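Local coordinates for protein GTN Reductase (Agrobacterium tumefaciens, PDB 5N6G) that probably works as an FMN-dependent ene-reductase of the Old Yellow Enzyme family, reducing activated carbon-carbon double bonds such as those of profen precursors, at residues F263-E268 with L301-N306; I229-V234 with Y251-L256; G64-P69 with Y129-D134. One frame throughout, in Å; residues are numbered along the deposited sequence. Where two conformers were deposited one is given.

Contact 1 (F263-E268 with L301-N306). With FMN (flavin mononucleotide), chain B.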
loop_
_atom_site.group_PDB
_atom_site.type_symbol
_atom_site.label_atom_id
_atom_site.label_comp_id
_atom_site.label_asym_id
_atom_site.label_seq_id
_atom_site.Cartn_x
_atom_site.Cartn_y
_atom_site.Cartn_z
ATOM N N PHE A 263 5.934 4.907 10.265
ATOM C CA PHE A 263 6.648 3.834 9.588
ATOM C C PHE A 263 6.863 4.172 8.123
ATOM O O PHE A 263 6.105 4.930 7.504
ATOM C CB PHE A 263 5.930 2.469 9.722
ATOM C CG PHE A 263 4.540 2.411 9.117
ATOM C CD1 PHE A 263 3.432 2.753 9.889
ATOM C CD2 PHE A 263 4.338 2.002 7.800
ATOM C CE1 PHE A 263 2.138 2.704 9.360
ATOM C CE2 PHE A 263 3.040 1.943 7.268
ATOM C CZ PHE A 263 1.954 2.295 8.045
ATOM N N ILE A 264 7.933 3.577 7.587
ATOM C CA ILE A 264 8.238 3.536 6.166
ATOM C C ILE A 264 8.223 2.071 5.763
ATOM O O ILE A 264 8.922 1.253 6.373
ATOM C CB ILE A 264 9.624 4.135 5.841
ATOM C CG1 ILE A 264 9.851 5.482 6.556
ATOM C CG2 ILE A 264 9.816 4.207 4.319
ATOM C CD1 ILE A 264 8.937 6.601 6.080
ATOM N N HIS A 265 7.441 1.741 4.742
ATOM C CA HIS A 265 7.309 0.386 4.234
ATOM C C HIS A 265 7.900 0.353 2.836
ATOM O O HIS A 265 7.405 1.038 1.935
ATOM C CB HIS A 265 5.830 -0.012 4.244
ATOM C CG HIS A 265 5.547 -1.414 3.834
ATOM N ND1 HIS A 265 4.279 -1.938 3.905
ATOM C CD2 HIS A 265 6.332 -2.397 3.335
ATOM C CE1 HIS A 265 4.293 -3.190 3.490
ATOM N NE2 HIS A 265 5.525 -3.496 3.135
ATOM N N VAL A 266 8.971 -0.416 2.652
ATOM C CA VAL A 266 9.735 -0.407 1.409
ATOM C C VAL A 266 9.636 -1.761 0.719
ATOM O O VAL A 266 9.912 -2.804 1.328
ATOM C CB VAL A 266 11.207 -0.025 1.658
ATOM C CG1 VAL A 266 11.879 -0.998 2.613
ATOM C CG2 VAL A 266 11.979 0.047 0.350
ATOM N N VAL A 267 9.270 -1.728 -0.561
ATOM C CA VAL A 267 9.336 -2.876 -1.463
ATOM C C VAL A 267 10.739 -2.906 -2.043
ATOM O O VAL A 267 11.152 -1.978 -2.753
ATOM C CB VAL A 267 8.286 -2.773 -2.584
ATOM C CG1 VAL A 267 8.395 -3.952 -3.556
ATOM C CG2 VAL A 267 6.867 -2.677 -2.011
ATOM N N GLU A 268 11.462 -3.986 -1.777
ATOM C CA GLU A 268 12.832 -4.149 -2.229
ATOM C C GLU A 268 12.825 -4.934 -3.536
ATOM O O GLU A 268 12.600 -6.148 -3.542
ATOM C CB GLU A 268 13.653 -4.844 -1.146
ATOM C CG GLU A 268 13.700 -4.006 0.128
ATOM C CD GLU A 268 14.371 -4.700 1.306
ATOM O OE1 GLU A 268 14.224 -5.937 1.471
ATOM O OE2 GLU A 268 15.036 -3.982 2.078
ATOM N N LEU A 301 9.297 3.198 12.094
ATOM C CA LEU A 301 9.621 1.785 11.971
ATOM C C LEU A 301 9.930 1.468 10.510
ATOM O O LEU A 301 9.177 1.848 9.606
ATOM C CB LEU A 301 8.437 0.942 12.461
ATOM C CG LEU A 301 8.734 -0.529 12.703
ATOM C CD1 LEU A 301 9.557 -0.686 13.960
ATOM C CD2 LEU A 301 7.437 -1.324 12.801
ATOM N N TRP A 302 11.041 0.786 10.270
ATOM C CA TRP A 302 11.490 0.480 8.918
ATOM C C TRP A 302 11.022 -0.936 8.577
ATOM O O TRP A 302 11.597 -1.922 9.070
ATOM C CB TRP A 302 13.009 0.586 8.816
ATOM C CG TRP A 302 13.500 0.586 7.415
ATOM C CD1 TRP A 302 13.948 -0.494 6.700
ATOM C CD2 TRP A 302 13.583 1.712 6.531
ATOM N NE1 TRP A 302 14.300 -0.105 5.429
ATOM C CE2 TRP A 302 14.089 1.244 5.302
ATOM C CE3 TRP A 302 13.295 3.074 6.665
ATOM C CZ2 TRP A 302 14.331 2.089 4.224
ATOM C CZ3 TRP A 302 13.494 3.899 5.591
ATOM C CH2 TRP A 302 14.002 3.410 4.385
ATOM N N ILE A 303 10.005 -1.025 7.722
ATOM C CA ILE A 303 9.339 -2.277 7.383
ATOM C C ILE A 303 9.756 -2.638 5.972
ATOM O O ILE A 303 9.573 -1.843 5.052
ATOM C CB ILE A 303 7.805 -2.163 7.452
ATOM C CG1 ILE A 303 7.331 -1.632 8.807
ATOM C CG2 ILE A 303 7.200 -3.507 7.088
ATOM C CD1 ILE A 303 5.813 -1.357 8.849
ATOM N N ALA A 304 10.289 -3.830 5.792
ATOM C CA ALA A 304 10.768 -4.252 4.487
ATOM C C ALA A 304 9.898 -5.370 3.951
ATOM O O ALA A 304 9.344 -6.159 4.708
ATOM C CB ALA A 304 12.212 -4.744 4.548
ATOM N N ASN A 305 9.822 -5.430 2.625
ATOM C CA ASN A 305 9.003 -6.392 1.919
ATOM C C ASN A 305 9.695 -6.826 0.643
ATOM O O ASN A 305 10.522 -6.095 0.085
ATOM C CB ASN A 305 7.647 -5.789 1.554
ATOM C CG ASN A 305 6.893 -6.639 0.579
ATOM O OD1 ASN A 305 6.883 -6.377 -0.624
ATOM N ND2 ASN A 305 6.268 -7.689 1.084
ATOM N N ASN A 306 9.312 -8.037 0.206
ATOM C CA ASN A 306 9.419 -8.616 -1.129
ATOM C C ASN A 306 10.393 -9.791 -1.129
ATOM O O ASN A 306 11.618 -9.631 -1.032
ATOM C CB ASN A 306 9.802 -7.593 -2.199
ATOM C CG ASN A 306 9.654 -8.173 -3.604
ATOM O OD1 ASN A 306 8.632 -8.781 -3.933
ATOM N ND2 ASN A 306 10.698 -8.036 -4.421
HETATM N N1 FMN B . 0.786 -4.108 -2.860
HETATM C C2 FMN B . 0.195 -2.960 -2.392
HETATM O O2 FMN B . 0.872 -1.975 -2.023
HETATM N N3 FMN B . -1.178 -2.898 -2.295
HETATM C C4 FMN B . -2.063 -3.890 -2.673
HETATM O O4 FMN B . -3.274 -3.750 -2.502
HETATM C C4A FMN B . -1.433 -5.083 -3.194
HETATM N N5 FMN B . -2.201 -6.085 -3.543
HETATM C C5A FMN B . -1.583 -7.275 -3.887
HETATM C C6 FMN B . -2.382 -8.382 -4.148
HETATM C C7 FMN B . -1.817 -9.628 -4.384
HETATM C C7M FMN B . -2.727 -10.805 -4.631
HETATM C C8 FMN B . -0.426 -9.778 -4.372
HETATM C C8M FMN B . 0.217 -11.124 -4.561
HETATM C C9 FMN B . 0.382 -8.668 -4.134
HETATM C C9A FMN B . -0.191 -7.422 -3.882
HETATM N N10 FMN B . 0.595 -6.306 -3.526
HETATM C C10 FMN B . 0.006 -5.114 -3.205
HETATM C "C1'" FMN B . 2.038 -6.504 -3.327
HETATM C "C2'" FMN B . 2.316 -7.152 -1.976
HETATM O "O2'" FMN B . 1.951 -6.271 -0.908
HETATM C "C3'" FMN B . 3.778 -7.563 -1.796
HETATM O "O3'" FMN B . 4.621 -6.431 -1.999
HETATM C "C4'" FMN B . 4.223 -8.673 -2.747
HETATM O "O4'" FMN B . 3.320 -9.779 -2.674
HETATM C "C5'" FMN B . 5.650 -9.119 -2.483
HETATM O "O5'" FMN B . 5.765 -9.680 -1.160
HETATM P P FMN B . 5.866 -11.269 -0.842
HETATM O O1P FMN B . 7.139 -11.736 -1.515
HETATM O O2P FMN B . 4.642 -11.890 -1.494
HETATM O O3P FMN B . 5.883 -11.350 0.641
HETATM O O HOH W 1 15.411 -1.801 3.344
#
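The side-chain nitrogen ND2 of Asn306 gives its hydrogens to two backbone carbonyls, those of Glu268 and Gly273. The first lies across the contact: Asn306 ND2 reaches Glu268 O at 2.8 Å, within the plane of the amide but tilted from the plane of the carbonyl. Because the OD1 of the same amide accepts from Gly272 N, its rotation is fixed at both ends.

Behind this clasp strands 263-267 and 301-305 run parallel as neighbours in the barrel. Ile264 and Val266 each use N and O to bond the odd-numbered residues opposite, as in Ile264 N to Leu301 O, 2.9 Å, and Glu268 N adds a last bond to Asn305 O.

The side chains of His265, Ile303 and Asn305 share one face of the sheet. CG2 of Ile303 sits over the imidazole face of His265, 4.2 Å from the ring centroid and 18° off its normal, while CB of Asn305 meets the ring edge 3.5 Å from NE2. The histidine ND1 bonds Glu176. On the other face, CB of Ile264 packs obliquely against CZ3 of Trp302 at 3.9 Å. A water accepts from Trp302 NE1, 2.9 Å away, and donates to OE2 of Glu268, while OE1 is held by Arg275 and Tyr308.

With CG turned away from the backbone N (chi1 168°), Asn305 carries its amide to the flavin mononucleotide. OD1 accepts from ribityl O3' at 2.6 Å, and ND2 donates to O5' at 3.0 Å and also to Ala326 O. An amide suits this place because it offers a donor and an acceptor together. Parallel backbone bonding thus places Asn305 at the C-terminal end of its strand, where its neutral amide grips the ribityl chain and Arg230 adds a charged donor to the same O3' hydroxyl.

Contact 2 (I229-V234 with Y251-L256). With FMN (flavin mononucleotide), chain B.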
loop_
_atom_site.group_PDB
_atom_site.type_symbol
_atom_site.label_atom_id
_atom_site.label_comp_id
_atom_site.label_asym_id
_atom_site.label_seq_id
_atom_site.Cartn_x
_atom_site.Cartn_y
_atom_site.Cartn_z
ATOM N N ILE A 229 3.865 5.207 5.149
ATOM C CA ILE A 229 3.876 5.325 3.693
ATOM C C ILE A 229 4.570 4.107 3.119
ATOM O O ILE A 229 5.551 3.618 3.684
ATOM C CB ILE A 229 4.575 6.629 3.245
ATOM C CG1 ILE A 229 4.476 6.842 1.736
ATOM C CG2 ILE A 229 6.017 6.679 3.763
ATOM C CD1 ILE A 229 4.732 8.282 1.323
ATOM N N ARG A 230 4.100 3.646 1.966
ATOM C CA ARG A 230 4.746 2.561 1.239
ATOM C C ARG A 230 5.444 3.108 -0.002
ATOM O O ARG A 230 4.833 3.838 -0.787
ATOM C CB ARG A 230 3.731 1.487 0.837
ATOM C CG ARG A 230 4.421 0.226 0.342
ATOM C CD ARG A 230 3.483 -0.917 0.091
ATOM N NE ARG A 230 4.116 -2.177 0.462
ATOM C CZ ARG A 230 3.897 -3.353 -0.116
ATOM N NH1 ARG A 230 3.116 -3.457 -1.164
ATOM N NH2 ARG A 230 4.493 -4.429 0.367
ATOM N N LEU A 231 6.686 2.692 -0.222
ATOM C CA LEU A 231 7.520 3.154 -1.324
ATOM C C LEU A 231 8.112 1.950 -2.044
ATOM O O LEU A 231 8.350 0.906 -1.436
ATOM C CB LEU A 231 8.669 4.063 -0.825
ATOM C CG LEU A 231 8.229 5.286 -0.035
ATOM C CD1 LEU A 231 9.475 5.911 0.639
ATOM C CD2 LEU A 231 7.511 6.252 -0.973
ATOM N N SER A 232 8.379 2.098 -3.340
ATOM C CA SER A 232 8.877 0.995 -4.157
ATOM C C SER A 232 9.807 1.586 -5.216
ATOM O O SER A 232 9.395 1.852 -6.358
ATOM C CB SER A 232 7.730 0.200 -4.791
ATOM O OG SER A 232 6.830 1.052 -5.500
ATOM N N PRO A 233 11.078 1.814 -4.862
ATOM C CA PRO A 233 11.961 2.635 -5.719
ATOM C C PRO A 233 12.190 2.114 -7.130
ATOM O O PRO A 233 12.406 2.929 -8.036
ATOM C CB PRO A 233 13.279 2.654 -4.928
ATOM C CG PRO A 233 12.881 2.464 -3.513
ATOM C CD PRO A 233 11.652 1.598 -3.522
ATOM N N VAL A 234 12.195 0.804 -7.370
ATOM C CA VAL A 234 12.608 0.301 -8.673
ATOM C C VAL A 234 11.546 -0.517 -9.373
ATOM O O VAL A 234 11.808 -1.043 -10.454
ATOM C CB VAL A 234 13.910 -0.527 -8.577
ATOM C CG1 VAL A 234 15.046 0.307 -8.010
ATOM C CG2 VAL A 234 13.715 -1.769 -7.742
ATOM N N TYR A 251 16.169 11.736 -1.672
ATOM C CA TYR A 251 15.565 13.026 -1.348
ATOM C C TYR A 251 14.226 12.834 -0.654
ATOM O O TYR A 251 13.939 13.490 0.352
ATOM C CB TYR A 251 15.391 13.875 -2.610
ATOM C CG TYR A 251 14.604 15.144 -2.357
ATOM C CD1 TYR A 251 15.232 16.286 -1.899
ATOM C CD2 TYR A 251 13.240 15.183 -2.566
ATOM C CE1 TYR A 251 14.503 17.438 -1.644
ATOM C CE2 TYR A 251 12.515 16.301 -2.308
ATOM C CZ TYR A 251 13.145 17.432 -1.853
ATOM O OH TYR A 251 12.426 18.596 -1.586
ATOM N N VAL A 252 13.385 11.952 -1.193
ATOM C CA VAL A 252 12.060 11.723 -0.614
ATOM C C VAL A 252 12.186 11.340 0.853
ATOM O O VAL A 252 11.521 11.923 1.720
ATOM C CB VAL A 252 11.297 10.654 -1.412
ATOM C CG1 VAL A 252 10.095 10.145 -0.636
ATOM C CG2 VAL A 252 10.854 11.262 -2.751
ATOM N N VAL A 253 13.025 10.344 1.156
ATOM C CA VAL A 253 13.058 9.902 2.553
ATOM C C VAL A 253 13.814 10.879 3.443
ATOM O O VAL A 253 13.537 10.945 4.644
ATOM C CB VAL A 253 13.620 8.484 2.762
ATOM C CG1 VAL A 253 12.651 7.462 2.324
ATOM C CG2 VAL A 253 15.020 8.313 2.165
ATOM N N GLU A 254 14.753 11.667 2.907
ATOM C CA GLU A 254 15.320 12.746 3.696
ATOM C C GLU A 254 14.216 13.687 4.168
ATOM O O GLU A 254 14.196 14.105 5.326
ATOM C CB GLU A 254 16.360 13.492 2.863
ATOM C CG GLU A 254 16.983 14.659 3.552
ATOM C CD GLU A 254 17.524 15.696 2.580
ATOM O OE1 GLU A 254 17.596 15.409 1.360
ATOM O OE2 GLU A 254 17.859 16.808 3.038
ATOM N N GLN A 255 13.286 14.013 3.277
ATOM C CA GLN A 255 12.188 14.881 3.668
ATOM C C GLN A 255 11.238 14.179 4.624
ATOM O O GLN A 255 10.751 14.795 5.576
ATOM C CB GLN A 255 11.433 15.373 2.436
ATOM C CG GLN A 255 12.292 16.104 1.433
ATOM C CD GLN A 255 13.348 17.001 2.041
ATOM O OE1 GLN A 255 13.051 17.880 2.837
ATOM N NE2 GLN A 255 14.598 16.776 1.666
ATOM N N LEU A 256 10.963 12.880 4.398
ATOM C CA LEU A 256 10.095 12.137 5.308
ATOM C C LEU A 256 10.718 11.998 6.689
ATOM O O LEU A 256 10.000 11.915 7.687
ATOM C CB LEU A 256 9.770 10.761 4.725
ATOM C CG LEU A 256 8.931 10.798 3.449
ATOM C CD1 LEU A 256 8.798 9.373 2.910
ATOM C CD2 LEU A 256 7.559 11.376 3.620
HETATM N N1 FMN B . 0.786 -4.108 -2.860
HETATM C C2 FMN B . 0.195 -2.960 -2.392
HETATM O O2 FMN B . 0.872 -1.975 -2.023
HETATM N N3 FMN B . -1.178 -2.898 -2.295
HETATM C C4 FMN B . -2.063 -3.890 -2.673
HETATM O O4 FMN B . -3.274 -3.750 -2.502
HETATM C C4A FMN B . -1.433 -5.083 -3.194
HETATM N N5 FMN B . -2.201 -6.085 -3.543
HETATM C C5A FMN B . -1.583 -7.275 -3.887
HETATM C C6 FMN B . -2.382 -8.382 -4.148
HETATM C C7 FMN B . -1.817 -9.628 -4.384
HETATM C C7M FMN B . -2.727 -10.805 -4.631
HETATM C C8 FMN B . -0.426 -9.778 -4.372
HETATM C C8M FMN B . 0.217 -11.124 -4.561
HETATM C C9 FMN B . 0.382 -8.668 -4.134
HETATM C C9A FMN B . -0.191 -7.422 -3.882
HETATM N N10 FMN B . 0.595 -6.306 -3.526
HETATM C C10 FMN B . 0.006 -5.114 -3.205
HETATM C "C1'" FMN B . 2.038 -6.504 -3.327
HETATM C "C2'" FMN B . 2.316 -7.152 -1.976
HETATM O "O2'" FMN B . 1.951 -6.271 -0.908
HETATM C "C3'" FMN B . 3.778 -7.563 -1.796
HETATM O "O3'" FMN B . 4.621 -6.431 -1.999
HETATM C "C4'" FMN B . 4.223 -8.673 -2.747
HETATM O "O4'" FMN B . 3.320 -9.779 -2.674
HETATM C "C5'" FMN B . 5.650 -9.119 -2.483
HETATM O "O5'" FMN B . 5.765 -9.680 -1.160
HETATM P P FMN B . 5.866 -11.269 -0.842
HETATM O O1P FMN B . 7.139 -11.736 -1.515
HETATM O O2P FMN B . 4.642 -11.890 -1.494
HETATM O O3P FMN B . 5.883 -11.350 0.641
#
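Ile229 and Leu231 turn toward helix 245-256, while Arg230, between them on the strand, sends its flat guanidinium to the other side, where it meets flavin mononucleotide by its edge. The flavin oxygen O2 lies near the guanidinium plane and accepts from Arg230 NH1 at 2.8 Å. Arg230 NH2 donates to the ribityl O3' at 3.1 Å, and NH1 also makes weak bonds to O2' and O3'. On the helix, the Tyr251 ring carries CG of Gln255, one turn later, over one face, 3.6 Å above its plane, and it packs against helix 204-222.

What crosses between strand and helix is wholly apolar. The axes of strand 229-231 and helix 251-256 pass 11.7 Å apart at 164°, nearly antiparallel, a spacing bridged by branched side chains. CD1 of Leu231 is the hub: it touches CG1 of Val253 at 3.9 Å, faces CD1 of Leu256 tip to tip at 4.2 Å, and lies more loosely against Val252. The same Leu256 methyl approaches CG2 of Ile229 at 4.0 Å, the two side chains crossing at about a right angle. With CG anti to the carbonyl carbon (chi1 -57°) and CD1 continuing the extended line, Leu231 carries its methyl to the helix. Val253 goes on to helix 286-295, so the next helix of the barrel shares this apolar layer.

Alternation along one strand therefore separates two chemistries: aliphatic residues outward to the helix, a long cation inward to the cofactor. A leucine or isoleucine fits a layer with no polar partner to satisfy, whereas arginine offers several N-H groups at once. Its charge beside O2 would probably stabilise negative charge that gathers at this end of the flavin on reduction.

Contact 3 (G64-P69 with Y129-D134). With 8OZ (2-Phenylacrylic acid), chain C.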
loop_
_atom_site.group_PDB
_atom_site.type_symbol
_atom_site.label_atom_id
_atom_site.label_comp_id
_atom_site.label_asym_id
_atom_site.label_seq_id
_atom_site.Cartn_x
_atom_site.Cartn_y
_atom_site.Cartn_z
ATOM N N GLY A 64 -9.385 1.749 -9.371
ATOM C CA GLY A 64 -8.882 1.215 -10.621
ATOM C C GLY A 64 -9.263 -0.212 -10.941
ATOM O O GLY A 64 -9.004 -0.673 -12.056
ATOM N N TYR A 65 -9.875 -0.922 -9.976
ATOM C CA TYR A 65 -10.274 -2.320 -10.136
ATOM C C TYR A 65 -11.648 -2.502 -9.522
ATOM O O TYR A 65 -12.027 -1.805 -8.577
ATOM C CB TYR A 65 -9.297 -3.303 -9.454
ATOM C CG TYR A 65 -7.865 -3.056 -9.844
ATOM C CD1 TYR A 65 -7.132 -2.084 -9.211
ATOM C CD2 TYR A 65 -7.277 -3.728 -10.897
ATOM C CE1 TYR A 65 -5.847 -1.816 -9.558
ATOM C CE2 TYR A 65 -5.978 -3.450 -11.266
ATOM C CZ TYR A 65 -5.268 -2.499 -10.582
ATOM O OH TYR A 65 -3.969 -2.198 -10.936
ATOM N N ALA A 66 -12.363 -3.506 -10.026
ATOM C CA ALA A 66 -13.694 -3.788 -9.518
ATOM C C ALA A 66 -13.657 -4.511 -8.172
ATOM O O ALA A 66 -12.711 -5.235 -7.836
ATOM C CB ALA A 66 -14.469 -4.647 -10.513
ATOM N N ASP A 67 -14.723 -4.302 -7.399
ATOM C CA ASP A 67 -14.986 -5.017 -6.153
ATOM C C ASP A 67 -13.898 -4.773 -5.110
ATOM O O ASP A 67 -13.576 -5.664 -4.318
ATOM C CB ASP A 67 -15.178 -6.521 -6.413
ATOM C CG ASP A 67 -16.451 -6.819 -7.215
ATOM O OD1 ASP A 67 -17.314 -5.938 -7.360
ATOM O OD2 ASP A 67 -16.579 -7.940 -7.730
ATOM N N VAL A 68 -13.339 -3.565 -5.112
ATOM C CA VAL A 68 -12.340 -3.136 -4.143
ATOM C C VAL A 68 -13.026 -2.282 -3.085
ATOM O O VAL A 68 -13.782 -1.361 -3.446
ATOM C CB VAL A 68 -11.223 -2.338 -4.828
ATOM C CG1 VAL A 68 -10.355 -1.609 -3.838
ATOM C CG2 VAL A 68 -10.397 -3.255 -5.707
ATOM N N PRO A 69 -12.789 -2.536 -1.801
ATOM C CA PRO A 69 -13.452 -1.745 -0.759
ATOM C C PRO A 69 -12.832 -0.361 -0.685
ATOM O O PRO A 69 -11.619 -0.206 -0.794
ATOM C CB PRO A 69 -13.164 -2.540 0.518
ATOM C CG PRO A 69 -11.847 -3.145 0.245
ATOM C CD PRO A 69 -11.875 -3.527 -1.215
ATOM N N TYR A 129 -9.598 -4.866 -13.970
ATOM C CA TYR A 129 -10.743 -5.753 -13.799
ATOM C C TYR A 129 -11.978 -4.875 -13.671
ATOM O O TYR A 129 -12.048 -4.031 -12.773
ATOM C CB TYR A 129 -10.577 -6.642 -12.561
ATOM C CG TYR A 129 -9.139 -7.027 -12.211
ATOM C CD1 TYR A 129 -8.176 -7.210 -13.195
ATOM C CD2 TYR A 129 -8.751 -7.214 -10.887
ATOM C CE1 TYR A 129 -6.877 -7.550 -12.877
ATOM C CE2 TYR A 129 -7.446 -7.570 -10.562
ATOM C CZ TYR A 129 -6.518 -7.733 -11.567
ATOM O OH TYR A 129 -5.225 -8.082 -11.269
ATOM N N ILE A 130 -12.940 -5.062 -14.573
ATOM C CA ILE A 130 -14.130 -4.214 -14.666
ATOM C C ILE A 130 -15.406 -5.048 -14.645
ATOM O O ILE A 130 -15.378 -6.275 -14.763
ATOM C CB ILE A 130 -14.121 -3.306 -15.917
ATOM C CG1 ILE A 130 -14.110 -4.137 -17.202
ATOM C CG2 ILE A 130 -12.919 -2.363 -15.859
ATOM C CD1 ILE A 130 -14.546 -3.356 -18.417
ATOM N N ILE A 131 -16.534 -4.344 -14.478
ATOM C CA ILE A 131 -17.870 -4.942 -14.500
ATOM C C ILE A 131 -18.704 -4.247 -15.571
ATOM O O ILE A 131 -18.854 -3.021 -15.554
ATOM C CB ILE A 131 -18.562 -4.837 -13.126
ATOM C CG1 ILE A 131 -17.718 -5.524 -12.037
ATOM C CG2 ILE A 131 -19.985 -5.427 -13.181
ATOM C CD1 ILE A 131 -17.409 -7.006 -12.299
ATOM N N ASN A 132 -19.269 -5.032 -16.478
ATOM C CA ASN A 132 -20.084 -4.499 -17.559
ATOM C C ASN A 132 -21.473 -4.110 -17.047
ATOM O O ASN A 132 -21.839 -4.360 -15.895
ATOM C CB ASN A 132 -20.208 -5.524 -18.689
ATOM C CG ASN A 132 -18.868 -5.843 -19.353
ATOM O OD1 ASN A 132 -18.088 -4.945 -19.669
ATOM N ND2 ASN A 132 -18.606 -7.129 -19.573
ATOM N N ASP A 133 -22.261 -3.493 -17.934
ATOM C CA ASP A 133 -23.613 -3.079 -17.563
ATOM C C ASP A 133 -24.467 -4.274 -17.150
ATOM O O ASP A 133 -25.293 -4.171 -16.236
ATOM C CB ASP A 133 -24.269 -2.331 -18.727
ATOM C CG ASP A 133 -23.618 -0.985 -18.996
ATOM O OD1 ASP A 133 -22.936 -0.460 -18.088
ATOM O OD2 ASP A 133 -23.793 -0.450 -20.110
ATOM N N ASP A 134 -24.294 -5.413 -17.818
ATOM C CA ASP A 134 -25.051 -6.615 -17.479
ATOM C C ASP A 134 -24.522 -7.312 -16.234
ATOM O O ASP A 134 -25.041 -8.367 -15.859
ATOM C CB ASP A 134 -25.049 -7.596 -18.655
ATOM C CG ASP A 134 -23.649 -8.046 -19.054
ATOM O OD1 ASP A 134 -22.671 -7.707 -18.351
ATOM O OD2 ASP A 134 -23.525 -8.744 -20.084
HETATM C C4 8OZ C . -2.385 -6.689 -7.495
HETATM C C5 8OZ C . -3.574 -6.556 -8.173
HETATM C C6 8OZ C . -4.222 -5.341 -8.182
HETATM C C7 8OZ C . -3.692 -4.262 -7.497
HETATM C C8 8OZ C . -0.527 -2.944 -6.005
HETATM C C 8OZ C . -2.819 -2.535 -5.229
HETATM O O 8OZ C . -0.055 -2.141 -5.237
HETATM C C1 8OZ C . -1.992 -3.264 -5.964
HETATM C C2 8OZ C . -2.502 -4.391 -6.794
HETATM C C3 8OZ C . -1.843 -5.616 -6.811
HETATM O O1 8OZ C . 0.192 -3.553 -6.916
#
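Tyr65 and Tyr129 meet edge to face: CD2 of Tyr65 stands 3.7 Å above the plane of the Tyr129 ring, over its centre. The planes are inclined at 57° and the ring centroids lie 5.1 Å apart. Tyr129 was modelled in two conformers; in this one chi1 is -32°, away from the usual staggered values, so the pairing describes only one of the two positions of the residue.

Tyr65 has a second aromatic neighbour in the bound 2-phenylacrylic acid. Ligand carbon C6 lies over one face of its ring, 3.9 Å above the plane and shifted toward the rim. The hydroxyl of Tyr65 is hydrogen-bonded to that of Tyr183, which anchors the far end of the side chain. Tyr129 approaches the same phenyl group by its hydroxyl, OH lying 3.8 Å from ligand C5, and its ring also meets Phe139 of the adjoining strand.

One backbone bond joins the two segments beside the tyrosines. Ala66 N donates to Tyr129 O at 2.8 Å, in a bent bond (135°) whose donor is well out of the carbonyl plane. Farther from the ligand, CB of Ala66 rests against CG1 of Ile131 at 3.7 Å; alanine is short enough for its backbone to come so close to the strand, while Ile131 adds an apolar flank to this more exposed end.

A barrel loop that follows strand 50-57 is thereby joined to the hairpin of strands 127-131 and 137-141. Aromatic residues suit a wall for the phenyl group of the ligand, which His178 and Asn181 hydrogen-bond. The arrangement is that of an Old Yellow Enzyme active site, its pocket above the flavin lined here by tyrosines from a loop and a hairpin beyond the barrel strands.

Along the chain the order is contact 3, contact 2, contact 1, each closing before the next opens. Contacts 1 and 2 are neighbours, their centres about 10 Å apart: strands 227-231 and 263-267 lie side by side in the eight-stranded parallel barrel, and the beta-alpha-beta units 227-231/245-256/263-267 and 263-267/286-295/301-305 share strand 263-267. Both touch the flavin mononucleotide. Contact 3 sits on the opposite side of the chain's centre, about 30 Å from the centre of contact 1 and 31 Å from that of contact 2, and touches neither. The barrel thus provides a cofactor site through contacts 1 and 2, while loop and hairpin in contact 3 line the pocket for the ligand.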